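Local coordinates for protein beta-ketoacyl synthase (Burkholderia phymatum, PDB 4EWG) that probably acts as a 3-oxoacyl-[acyl-carrier-protein] synthase, a thiolase-fold enzyme that lengthens acyl chains by condensation, at residues 225-230 with 365-370; 231-236 with 337-342; 301-306 with 331-336; 315-320 with 372-377. One frame throughout, in Å; residues are numbered along the deposited sequence.

In the fold
Contacts 2 and 3 lie in the core, their centres about 11 Å from the chain centre and all their touching residues buried; contacts 1 and 4 lie about 22 Å out, contact 1 partly open to solvent, contact 4 largely buried with an exposed edge at Gln318. Contacts 1 and 2 share one loop, 225-236. Contact 3 joins neighbouring parallel strands of the large mixed sheet, and contact 4 uses the helix connecting them. Contact 1 has a water and an exposed salt bridge; contact 4 is mostly apolar around one serine bond. Contact 2 rests on two backbone bonds and small apolar contacts, contact 3 on buried hydroxyls, a lysine and a water; His339 and His305 join them edge-to-face.

Contact 1. Residues 225-230 with 365-370; sequences PFDAKR and LNLTEV
Two backbone N-H groups, those of Thr368 and Glu369, converge on a single carboxylate oxygen of Asp227. The bond from Thr368 N to Asp227 OD1 is 2.8 Å long and runs nearly along the C-O direction; Glu369 N meets Asp227 OD1 at 3.1 Å on its syn side, and the two donors arrive from opposite faces of the carboxylate. With CG turned anti to the backbone N (chi1 -169°), Asp227 extends this group across to 365-370. Its second oxygen closes an Asx turn, OD2 accepting from Lys229 N at 2.9 Å, and pairs with Arg224 in a salt bridge. A water reaches Asp227 OD2 at 2.7 Å and Thr368 OG1 at 2.9 Å, so both carboxylate oxygens of Asp227 have several partners, and the water ties OD2 to the threonine hydroxyl.

Between the backbones, Ala228 N donates to Glu369 O at 2.8 Å, part of a single bridge pairing Asp227 with Val370. Charge adds a longer link at the exposed end, where the bent chain of Lys229 brings NZ to within 3.5 Å of Glu369 OE1, a salt bridge. The apolar part belongs to Leu367: its CD1 branch packs 3.7 Å from Asp227 CB and also touches Phe226.

Arg230 folds back on Asp227 O through NH1 and forms a salt bridge with Asp371. The Phe226 ring meets Tyr379 of strand 378-379 and touches Glu316 of helix 310-324, while Pro225 rests on Asp313 of that helix and on Ser335 of helix 334-337.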
loop_
_atom_site.group_PDB
_atom_site.type_symbol
_atom_site.label_atom_id
_atom_site.label_comp_id
_atom_site.label_asym_id
_atom_site.label_seq_id
_atom_site.Cartn_x
_atom_site.Cartn_y
_atom_site.Cartn_z
ATOM N N PRO A 225 19.649 -2.965 21.330
ATOM C CA PRO A 225 19.221 -1.597 21.110
ATOM C C PRO A 225 19.809 -0.602 22.110
ATOM O O PRO A 225 19.801 -0.857 23.313
ATOM C CB PRO A 225 17.693 -1.669 21.256
ATOM C CG PRO A 225 17.367 -3.061 20.931
ATOM C CD PRO A 225 18.511 -3.877 21.463
ATOM N N PHE A 226 20.330 0.509 21.586
ATOM C CA PHE A 226 20.905 1.622 22.387
ATOM C C PHE A 226 22.179 1.264 23.165
ATOM O O PHE A 226 22.684 2.064 23.920
ATOM C CB PHE A 226 19.853 2.239 23.311
ATOM C CG PHE A 226 18.584 2.591 22.606
ATOM C CD1 PHE A 226 18.552 3.639 21.710
ATOM C CD2 PHE A 226 17.435 1.832 22.794
ATOM C CE1 PHE A 226 17.401 3.955 21.036
ATOM C CE2 PHE A 226 16.263 2.139 22.135
ATOM C CZ PHE A 226 16.245 3.203 21.243
ATOM N N ASP A 227 22.706 0.073 22.940
ATOM C CA ASP A 227 23.881 -0.401 23.659
ATOM C C ASP A 227 25.187 0.005 22.939
ATOM O O ASP A 227 25.266 0.018 21.704
ATOM C CB ASP A 227 23.806 -1.927 23.792
ATOM C CG ASP A 227 24.843 -2.477 24.755
ATOM O OD1 ASP A 227 24.617 -2.373 25.977
ATOM O OD2 ASP A 227 25.873 -2.998 24.273
ATOM N N ALA A 228 26.209 0.291 23.730
ATOM C CA ALA A 228 27.515 0.741 23.200
ATOM C C ALA A 228 28.200 -0.331 22.388
ATOM O O ALA A 228 29.082 -0.027 21.618
ATOM C CB ALA A 228 28.433 1.150 24.336
ATOM N N LYS A 229 27.822 -1.589 22.588
ATOM C CA LYS A 229 28.491 -2.692 21.912
ATOM C C LYS A 229 27.636 -3.286 20.812
ATOM O O LYS A 229 27.973 -4.313 20.263
ATOM C CB LYS A 229 28.912 -3.792 22.942
ATOM C CG LYS A 229 29.998 -3.362 23.936
ATOM C CD LYS A 229 31.135 -2.621 23.238
ATOM C CE LYS A 229 32.396 -2.471 24.091
ATOM N NZ LYS A 229 32.212 -1.423 25.134
ATOM N N ARG A 230 26.522 -2.646 20.473
ATOM C CA ARG A 230 25.623 -3.209 19.447
ATOM C C ARG A 230 26.349 -3.175 18.102
ATOM O O ARG A 230 27.237 -2.347 17.915
ATOM C CB ARG A 230 24.320 -2.418 19.362
ATOM C CG ARG A 230 24.461 -1.015 18.778
ATOM C CD ARG A 230 23.141 -0.265 18.868
ATOM N NE ARG A 230 23.183 1.050 18.229
ATOM C CZ ARG A 230 23.767 2.134 18.745
ATOM N NH1 ARG A 230 24.373 2.079 19.927
ATOM N NH2 ARG A 230 23.739 3.287 18.077
ATOM N N LEU A 365 16.382 -5.990 26.430
ATOM C CA LEU A 365 17.330 -7.105 26.617
ATOM C C LEU A 365 18.683 -6.747 26.023
ATOM O O LEU A 365 18.754 -6.011 25.023
ATOM C CB LEU A 365 16.799 -8.353 25.924
ATOM C CG LEU A 365 16.591 -9.606 26.758
ATOM C CD1 LEU A 365 15.578 -9.378 27.901
ATOM C CD2 LEU A 365 16.155 -10.755 25.862
ATOM N N ASN A 366 19.746 -7.243 26.656
ATOM C CA ASN A 366 21.129 -7.048 26.203
ATOM C C ASN A 366 21.555 -5.558 26.080
ATOM O O ASN A 366 22.372 -5.197 25.217
ATOM C CB ASN A 366 21.383 -7.800 24.892
ATOM C CG ASN A 366 21.539 -9.310 25.096
ATOM O OD1 ASN A 366 22.352 -9.766 25.905
ATOM N ND2 ASN A 366 20.798 -10.081 24.344
ATOM N N LEU A 367 21.005 -4.711 26.963
ATOM C CA LEU A 367 21.427 -3.312 27.099
ATOM C C LEU A 367 22.143 -3.159 28.443
ATOM O O LEU A 367 21.499 -3.002 29.473
ATOM C CB LEU A 367 20.213 -2.366 27.015
ATOM C CG LEU A 367 20.458 -0.846 27.196
ATOM C CD1 LEU A 367 21.481 -0.281 26.198
ATOM C CD2 LEU A 367 19.163 -0.067 27.076
ATOM N N THR A 368 23.477 -3.194 28.420
ATOM C CA THR A 368 24.274 -3.158 29.650
ATOM C C THR A 368 25.075 -1.867 29.809
ATOM O O THR A 368 25.332 -1.454 30.929
ATOM C CB THR A 368 25.210 -4.366 29.705
ATOM O OG1 THR A 368 26.028 -4.386 28.521
ATOM C CG2 THR A 368 24.374 -5.667 29.775
ATOM N N GLU A 369 25.462 -1.237 28.702
ATOM C CA GLU A 369 26.104 0.079 28.732
ATOM C C GLU A 369 25.436 0.964 27.665
ATOM O O GLU A 369 25.575 0.711 26.462
ATOM C CB GLU A 369 27.592 -0.031 28.422
ATOM C CG GLU A 369 28.333 1.309 28.510
ATOM C CD GLU A 369 29.765 1.273 27.955
ATOM O OE1 GLU A 369 30.232 0.205 27.511
ATOM O OE2 GLU A 369 30.439 2.319 27.986
ATOM N N VAL A 370 24.724 1.992 28.099
ATOM C CA VAL A 370 24.072 2.882 27.178
ATOM C C VAL A 370 25.125 3.627 26.368
ATOM O O VAL A 370 26.019 4.250 26.917
ATOM C CB VAL A 370 23.161 3.890 27.884
ATOM C CG1 VAL A 370 22.498 4.803 26.852
ATOM C CG2 VAL A 370 22.106 3.156 28.691
HETATM O O HOH W 1 27.655 -3.587 26.261
#

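Contact 2. Residues 231-236 with 337-342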
loop_
_atom_site.group_PDB
_atom_site.type_symbol
_atom_site.label_atom_id
_atom_site.label_comp_id
_atom_site.label_asym_id
_atom_site.label_seq_id
_atom_site.Cartn_x
_atom_site.Cartn_y
_atom_site.Cartn_z
ATOM N N ASP A 231 25.979 -4.078 17.188
ATOM C CA ASP A 231 26.562 -4.099 15.842
ATOM C C ASP A 231 25.513 -4.402 14.762
ATOM O O ASP A 231 25.814 -5.038 13.797
ATOM C CB ASP A 231 27.665 -5.162 15.763
ATOM C CG ASP A 231 27.098 -6.589 15.684
ATOM O OD1 ASP A 231 26.168 -6.934 16.463
ATOM O OD2 ASP A 231 27.561 -7.346 14.820
ATOM N N GLY A 232 24.280 -3.962 14.954
ATOM C CA GLY A 232 23.243 -4.150 13.950
ATOM C C GLY A 232 22.019 -4.885 14.434
ATOM O O GLY A 232 21.942 -5.309 15.579
ATOM N N LEU A 233 21.054 -5.025 13.523
ATOM C CA LEU A 233 19.760 -5.625 13.827
ATOM C C LEU A 233 19.756 -7.113 13.578
ATOM O O LEU A 233 20.699 -7.660 13.019
ATOM C CB LEU A 233 18.654 -4.971 12.982
ATOM C CG LEU A 233 18.671 -5.052 11.444
ATOM C CD1 LEU A 233 18.179 -6.406 10.895
ATOM C CD2 LEU A 233 17.849 -3.908 10.870
ATOM N N VAL A 234 18.693 -7.760 14.024
ATOM C CA VAL A 234 18.417 -9.132 13.652
ATOM C C VAL A 234 16.988 -9.188 13.139
ATOM O O VAL A 234 16.057 -8.703 13.777
ATOM C CB VAL A 234 18.619 -10.097 14.854
ATOM C CG1 VAL A 234 18.203 -11.517 14.496
ATOM C CG2 VAL A 234 20.071 -10.016 15.361
ATOM N N VAL A 235 16.839 -9.786 11.973
ATOM C CA VAL A 235 15.556 -9.918 11.298
ATOM C C VAL A 235 14.707 -11.038 11.893
ATOM O O VAL A 235 15.187 -12.142 12.123
ATOM C CB VAL A 235 15.798 -10.183 9.814
ATOM C CG1 VAL A 235 14.545 -10.628 9.125
ATOM C CG2 VAL A 235 16.351 -8.892 9.198
ATOM N N GLY A 236 13.450 -10.721 12.152
ATOM C CA GLY A 236 12.467 -11.677 12.635
ATOM C C GLY A 236 11.281 -11.795 11.696
ATOM O O GLY A 236 11.367 -11.432 10.507
ATOM N N VAL A 337 12.383 -10.166 20.084
ATOM C CA VAL A 337 11.898 -10.824 18.867
ATOM C C VAL A 337 12.613 -10.356 17.602
ATOM O O VAL A 337 12.259 -10.779 16.488
ATOM C CB VAL A 337 10.364 -10.650 18.691
ATOM C CG1 VAL A 337 9.657 -11.272 19.872
ATOM C CG2 VAL A 337 9.970 -9.191 18.535
ATOM N N GLY A 338 13.624 -9.500 17.756
ATOM C CA GLY A 338 14.287 -8.938 16.596
ATOM C C GLY A 338 13.431 -7.883 15.900
ATOM O O GLY A 338 12.406 -7.421 16.452
ATOM N N HIS A 339 13.845 -7.504 14.691
ATOM C CA HIS A 339 13.105 -6.578 13.858
ATOM C C HIS A 339 12.196 -7.397 12.985
ATOM O O HIS A 339 12.641 -8.023 12.023
ATOM C CB HIS A 339 14.065 -5.762 13.008
ATOM C CG HIS A 339 13.413 -4.670 12.254
ATOM N ND1 HIS A 339 12.097 -4.641 12.031
ATOM C CD2 HIS A 339 13.941 -3.524 11.650
ATOM C CE1 HIS A 339 11.799 -3.543 11.311
ATOM N NE2 HIS A 339 12.926 -2.868 11.087
ATOM N N THR A 340 10.903 -7.408 13.324
ATOM C CA THR A 340 9.944 -8.289 12.679
ATOM C C THR A 340 9.355 -7.639 11.398
ATOM O O THR A 340 8.350 -8.111 10.866
ATOM C CB THR A 340 8.814 -8.687 13.656
ATOM O OG1 THR A 340 8.186 -7.497 14.159
ATOM C CG2 THR A 340 9.348 -9.537 14.831
ATOM N N LEU A 341 9.997 -6.558 10.946
ATOM C CA LEU A 341 9.751 -5.926 9.647
ATOM C C LEU A 341 8.290 -5.492 9.463
ATOM O O LEU A 341 7.784 -4.671 10.237
ATOM C CB LEU A 341 10.244 -6.845 8.531
ATOM C CG LEU A 341 11.747 -7.170 8.598
ATOM C CD1 LEU A 341 12.110 -8.037 7.401
ATOM C CD2 LEU A 341 12.654 -5.977 8.706
ATOM N N GLY A 342 7.603 -6.061 8.463
ATOM C CA GLY A 342 6.184 -5.758 8.218
ATOM C C GLY A 342 5.309 -5.845 9.461
ATOM O O GLY A 342 4.458 -5.023 9.658
#
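Leu233 and His339 meet at an edge: Leu233 CD2 lies 4.0 Å from His339 CD2, close to the imidazole plane. The ring stands there because its CG is anti to the backbone N (chi1 -172°), and two features of Leu341 hold it. Leu341 CD2 sits over the centre of one face, 3.6 Å above the ring plane, while Leu341 N donates to His339 ND1 at 3.0 Å, tilted 32° from that plane. The other branch of the same leucine points across the contact, CD1 touching Val235 CG1 at 4.0 Å, so the forked end of Leu341 serves ring and valine at once.

Val235 and His339 form a single backbone bridge. His339 N gives a short, straight bond of 2.7 Å to Val234 O, and Gly236 N returns one of 2.8 Å to His339 O, coming from above the carbonyl plane. At Gly338, the residue of positive phi that ends helix 334-337, the backbones close in until its CA is 3.3 Å from Val234 O.

The sequence GHT at 338-340 matches the family motif that in relatives carries an active-site histidine, and the His339 ring meets that of His305 edge-to-face. Leu233, Val235 and Leu341 all rest on Phe206 of helix 200-207; on helix 344-358, Val337 packs on Trp351, His339 on Cys344 and Thr340 on Leu347.

Contact 3. Residues 301-306 with 331-336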
loop_
_atom_site.group_PDB
_atom_site.type_symbol
_atom_site.label_atom_id
_atom_site.label_comp_id
_atom_site.label_asym_id
_atom_site.label_seq_id
_atom_site.Cartn_x
_atom_site.Cartn_y
_atom_site.Cartn_z
ATOM N N TYR A 301 5.310 6.548 28.703
ATOM C CA TYR A 301 6.257 5.552 28.152
ATOM C C TYR A 301 6.275 5.605 26.641
ATOM O O TYR A 301 5.265 5.847 25.994
ATOM C CB TYR A 301 5.901 4.130 28.638
ATOM C CG TYR A 301 6.591 2.984 27.907
ATOM C CD1 TYR A 301 7.830 2.532 28.306
ATOM C CD2 TYR A 301 5.978 2.336 26.824
ATOM C CE1 TYR A 301 8.473 1.484 27.641
ATOM C CE2 TYR A 301 6.609 1.293 26.152
ATOM C CZ TYR A 301 7.859 0.866 26.568
ATOM O OH TYR A 301 8.504 -0.194 25.935
ATOM N N VAL A 302 7.454 5.387 26.089
ATOM C CA VAL A 302 7.626 5.224 24.682
ATOM C C VAL A 302 8.099 3.813 24.398
ATOM O O VAL A 302 9.108 3.378 24.951
ATOM C CB VAL A 302 8.654 6.233 24.164
ATOM C CG1 VAL A 302 9.000 5.960 22.701
ATOM C CG2 VAL A 302 8.133 7.634 24.377
ATOM N N ASN A 303 7.391 3.115 23.498
ATOM C CA ASN A 303 7.906 1.879 22.887
ATOM C C ASN A 303 8.704 2.256 21.661
ATOM O O ASN A 303 8.153 2.581 20.614
ATOM C CB ASN A 303 6.778 0.886 22.531
ATOM C CG ASN A 303 7.303 -0.515 22.178
ATOM O OD1 ASN A 303 7.258 -0.939 21.000
ATOM N ND2 ASN A 303 7.794 -1.246 23.192
ATOM N N ALA A 304 10.021 2.223 21.818
ATOM C CA ALA A 304 10.955 2.496 20.763
ATOM C C ALA A 304 10.768 1.565 19.560
ATOM O O ALA A 304 10.191 0.481 19.652
ATOM C CB ALA A 304 12.400 2.399 21.281
ATOM N N HIS A 305 11.268 2.038 18.431
ATOM C CA HIS A 305 11.492 1.209 17.273
ATOM C C HIS A 305 12.677 0.373 17.605
ATOM O O HIS A 305 12.607 -0.856 17.527
ATOM C CB HIS A 305 11.723 2.096 16.061
ATOM C CG HIS A 305 11.693 1.378 14.752
ATOM N ND1 HIS A 305 10.686 0.576 14.390
ATOM C CD2 HIS A 305 12.566 1.424 13.674
ATOM C CE1 HIS A 305 10.937 0.084 13.154
ATOM N NE2 HIS A 305 12.075 0.612 12.717
ATOM N N GLY A 306 13.785 1.025 17.989
ATOM C CA GLY A 306 14.908 0.346 18.644
ATOM C C GLY A 306 15.464 -0.850 17.904
ATOM O O GLY A 306 15.505 -1.953 18.438
ATOM N N SER A 331 11.861 1.532 25.923
ATOM C CA SER A 331 12.526 0.243 25.660
ATOM C C SER A 331 12.096 -0.325 24.305
ATOM O O SER A 331 11.142 0.151 23.689
ATOM C CB SER A 331 12.269 -0.773 26.781
ATOM O OG SER A 331 10.925 -1.169 26.820
ATOM N N SER A 332 12.839 -1.331 23.849
ATOM C CA SER A 332 12.682 -1.915 22.518
ATOM C C SER A 332 12.394 -3.379 22.629
ATOM O O SER A 332 13.220 -4.127 23.139
ATOM C CB SER A 332 13.961 -1.728 21.717
ATOM O OG SER A 332 13.905 -2.457 20.518
ATOM N N LEU A 333 11.223 -3.797 22.144
ATOM C CA LEU A 333 10.850 -5.201 22.121
ATOM C C LEU A 333 11.631 -5.973 21.072
ATOM O O LEU A 333 11.603 -7.200 21.055
ATOM C CB LEU A 333 9.335 -5.335 21.862
ATOM C CG LEU A 333 8.453 -4.871 23.029
ATOM C CD1 LEU A 333 6.994 -4.701 22.636
ATOM C CD2 LEU A 333 8.609 -5.789 24.242
ATOM N N LYS A 334 12.297 -5.252 20.152
ATOM C CA LYS A 334 13.153 -5.904 19.124
ATOM C C LYS A 334 14.350 -6.581 19.762
ATOM O O LYS A 334 14.973 -7.447 19.164
ATOM C CB LYS A 334 13.617 -4.896 18.050
ATOM C CG LYS A 334 12.465 -4.222 17.273
ATOM C CD LYS A 334 12.957 -3.467 16.046
ATOM C CE LYS A 334 11.815 -2.922 15.200
ATOM N NZ LYS A 334 10.863 -1.995 15.863
ATOM N N SER A 335 14.671 -6.196 20.995
ATOM C CA SER A 335 15.666 -6.915 21.781
ATOM C C SER A 335 15.275 -8.368 22.075
ATOM O O SER A 335 16.152 -9.187 22.411
ATOM C CB SER A 335 15.942 -6.183 23.108
ATOM O OG SER A 335 14.854 -6.286 24.037
ATOM N N TYR A 336 13.977 -8.685 21.991
ATOM C CA TYR A 336 13.477 -10.051 22.216
ATOM C C TYR A 336 13.193 -10.781 20.940
ATOM O O TYR A 336 13.662 -11.903 20.749
ATOM C CB TYR A 336 12.167 -10.044 23.006
ATOM C CG TYR A 336 12.303 -9.544 24.391
ATOM C CD1 TYR A 336 12.259 -8.191 24.645
ATOM C CD2 TYR A 336 12.456 -10.419 25.461
ATOM C CE1 TYR A 336 12.389 -7.704 25.915
ATOM C CE2 TYR A 336 12.566 -9.939 26.753
ATOM C CZ TYR A 336 12.537 -8.563 26.953
ATOM O OH TYR A 336 12.651 -8.027 28.184
HETATM O O HOH W 2 9.673 -2.071 20.395
#
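Tyr301 extends its ring with CG anti to the backbone N (chi1 167°), while Ser331 turns OG between its own N and carbonyl carbon (chi1 68°), and the two hydroxyls meet. Their strands, 299-303 and 329-331, are parallel neighbours joined through helix 310-324, a beta-alpha-beta crossover. Tyr301 OH donates to Ser331 OG at 2.8 Å, the serine lying at the ring's edge and itself bonded to Ala362 O. Asn303 ND2 adds a bond of 3.0 Å to Tyr301 OH, in the plane of its amide, so the phenol oxygen has a partner from each strand. The backbone bonds between the strands are weak.

Past the strand ends, Ser332 OG donates to Gly306 O at 2.7 Å; it also accepts weakly from Lys334 N, capping helix 334-337. Lys334 is extended up to its last bend (chi4 58°), which brings NZ within 2.7 Å of His305 O and lays CE over the imidazole face, a CH-pi contact with CE 4.0 Å from the centroid of the His305 ring. The same ammonium forms a salt bridge with Glu348. The NAHG sequence at 303-306 resembles the family motif that carries an active-site histidine in relatives; here His305 ND1 bonds to Asn396.

Between the two segments a water donates to Asn303 OD1 (2.7 Å) and Ala304 O (2.7 Å) and accepts from Leu333 N (2.9 Å).

Contact 4. Residues 315-320 with 372-377; sequences AESQAT and PACAPL
Ser317 OG has two firm partners: it accepts from Ala375 N at 3.0 Å across the contact, with an N-H...O angle of 157°, and hydrogen-bonds to Val314 O one turn back in its own helix. The hydroxyl takes the slot between its backbone N and carbonyl carbon (chi1 64°), which turns OG toward Ala375 N. Beside it passes the cysteine, Cys374 CB lying 3.6 Å from Ser317 OG, and Ala375 turns its methyl onto the helix backbone, CB 3.6 Å from Ser317 O.

Helix 310-324, to which 315-320 belongs, is the connection of a beta-alpha-beta crossover between parallel strands 299-303 and 329-331. The loop 372-377 passes along the face bearing Ser317 and Thr320 on the way into strand 378-379, which lies next to 329-331 and ends the sheet within this chain. Ala375 O bonds to Tyr379 OH just beyond, and Ala375 and Leu377 both also touch Ala321.

Leu377 and Ala375 provide the apolar cover, Leu377 the greater share. Its forked end meets Thr320 at about a right angle: CD1 is 3.8 Å from Thr320 CB and 3.7 Å from Ser317 O, and CD2 is 4.0 Å from Thr320 CG2. Thr320 can offer carbon here because its hydroxyl is turned back along the helix, OG1 donating to Glu316 O at 2.7 Å from above the carbonyl plane. On another side of the helix, the Glu316 carboxylate takes the backbone N-H groups of His305 and Gly306.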
loop_
_atom_site.group_PDB
_atom_site.type_symbol
_atom_site.label_atom_id
_atom_site.label_comp_id
_atom_site.label_asym_id
_atom_site.label_seq_id
_atom_site.Cartn_x
_atom_site.Cartn_y
_atom_site.Cartn_z
ATOM N N ALA A 315 19.718 8.449 16.083
ATOM C CA ALA A 315 18.670 9.342 15.596
ATOM C C ALA A 315 17.397 9.230 16.403
ATOM O O ALA A 315 16.781 10.272 16.727
ATOM C CB ALA A 315 18.348 9.039 14.150
ATOM N N GLU A 316 16.961 7.997 16.694
ATOM C CA GLU A 316 15.723 7.792 17.448
ATOM C C GLU A 316 15.834 8.396 18.853
ATOM O O GLU A 316 14.916 9.079 19.314
ATOM C CB GLU A 316 15.332 6.294 17.546
ATOM C CG GLU A 316 14.068 6.068 18.358
ATOM C CD GLU A 316 13.517 4.637 18.314
ATOM O OE1 GLU A 316 14.211 3.696 17.879
ATOM O OE2 GLU A 316 12.349 4.458 18.710
ATOM N N SER A 317 16.966 8.145 19.519
ATOM C CA SER A 317 17.178 8.667 20.869
ATOM C C SER A 317 17.101 10.174 20.894
ATOM O O SER A 317 16.425 10.743 21.745
ATOM C CB SER A 317 18.509 8.226 21.454
ATOM O OG SER A 317 19.622 8.730 20.743
ATOM N N GLN A 318 17.773 10.819 19.948
ATOM C CA GLN A 318 17.781 12.287 19.880
ATOM C C GLN A 318 16.378 12.783 19.635
ATOM O O GLN A 318 15.943 13.727 20.271
ATOM C CB GLN A 318 18.689 12.792 18.762
ATOM C CG GLN A 318 20.157 12.435 18.905
ATOM C CD GLN A 318 20.942 12.602 17.593
ATOM O OE1 GLN A 318 20.380 12.509 16.508
ATOM N NE2 GLN A 318 22.246 12.843 17.696
ATOM N N ALA A 319 15.670 12.162 18.692
ATOM C CA ALA A 319 14.290 12.552 18.361
ATOM C C ALA A 319 13.388 12.451 19.589
ATOM O O ALA A 319 12.550 13.326 19.828
ATOM C CB ALA A 319 13.750 11.687 17.215
ATOM N N THR A 320 13.554 11.382 20.354
ATOM C CA THR A 320 12.746 11.157 21.536
ATOM C C THR A 320 13.099 12.168 22.653
ATOM O O THR A 320 12.216 12.731 23.273
ATOM C CB THR A 320 12.919 9.721 22.059
ATOM O OG1 THR A 320 12.783 8.785 20.972
ATOM C CG2 THR A 320 11.904 9.430 23.154
ATOM N N PRO A 372 27.089 6.262 24.655
ATOM C CA PRO A 372 27.105 7.704 24.912
ATOM C C PRO A 372 26.732 8.557 23.685
ATOM O O PRO A 372 26.439 9.728 23.834
ATOM C CB PRO A 372 28.557 7.987 25.362
ATOM C CG PRO A 372 29.358 6.808 24.918
ATOM C CD PRO A 372 28.429 5.657 24.666
ATOM N N ALA A 373 26.771 7.986 22.485
ATOM C CA ALA A 373 26.355 8.708 21.313
ATOM C C ALA A 373 24.825 8.798 21.264
ATOM O O ALA A 373 24.298 9.599 20.516
ATOM C CB ALA A 373 26.926 8.067 20.030
ATOM N N CYS A 374 24.117 7.995 22.061
ATOM C CA CYS A 374 22.657 8.121 22.188
ATOM C C CYS A 374 22.259 9.174 23.231
ATOM O O CYS A 374 22.894 9.298 24.270
ATOM C CB CYS A 374 22.023 6.782 22.560
ATOM S SG CYS A 374 22.031 5.528 21.222
ATOM N N ALA A 375 21.175 9.890 22.968
ATOM C CA ALA A 375 20.676 10.903 23.895
ATOM C C ALA A 375 20.221 10.238 25.214
ATOM O O ALA A 375 19.644 9.151 25.206
ATOM C CB ALA A 375 19.527 11.696 23.281
ATOM N N PRO A 376 20.480 10.912 26.352
ATOM C CA PRO A 376 19.971 10.458 27.645
ATOM C C PRO A 376 18.462 10.360 27.655
ATOM O O PRO A 376 17.766 11.339 27.368
ATOM C CB PRO A 376 20.453 11.541 28.612
ATOM C CG PRO A 376 21.718 11.999 27.996
ATOM C CD PRO A 376 21.453 12.003 26.513
ATOM N N LEU A 377 17.985 9.152 27.942
ATOM C CA LEU A 377 16.568 8.856 28.145
ATOM C C LEU A 377 16.509 7.934 29.343
ATOM O O LEU A 377 17.539 7.509 29.839
ATOM C CB LEU A 377 15.964 8.190 26.896
ATOM C CG LEU A 377 15.786 9.119 25.681
ATOM C CD1 LEU A 377 15.533 8.359 24.388
ATOM C CD2 LEU A 377 14.671 10.131 25.937
#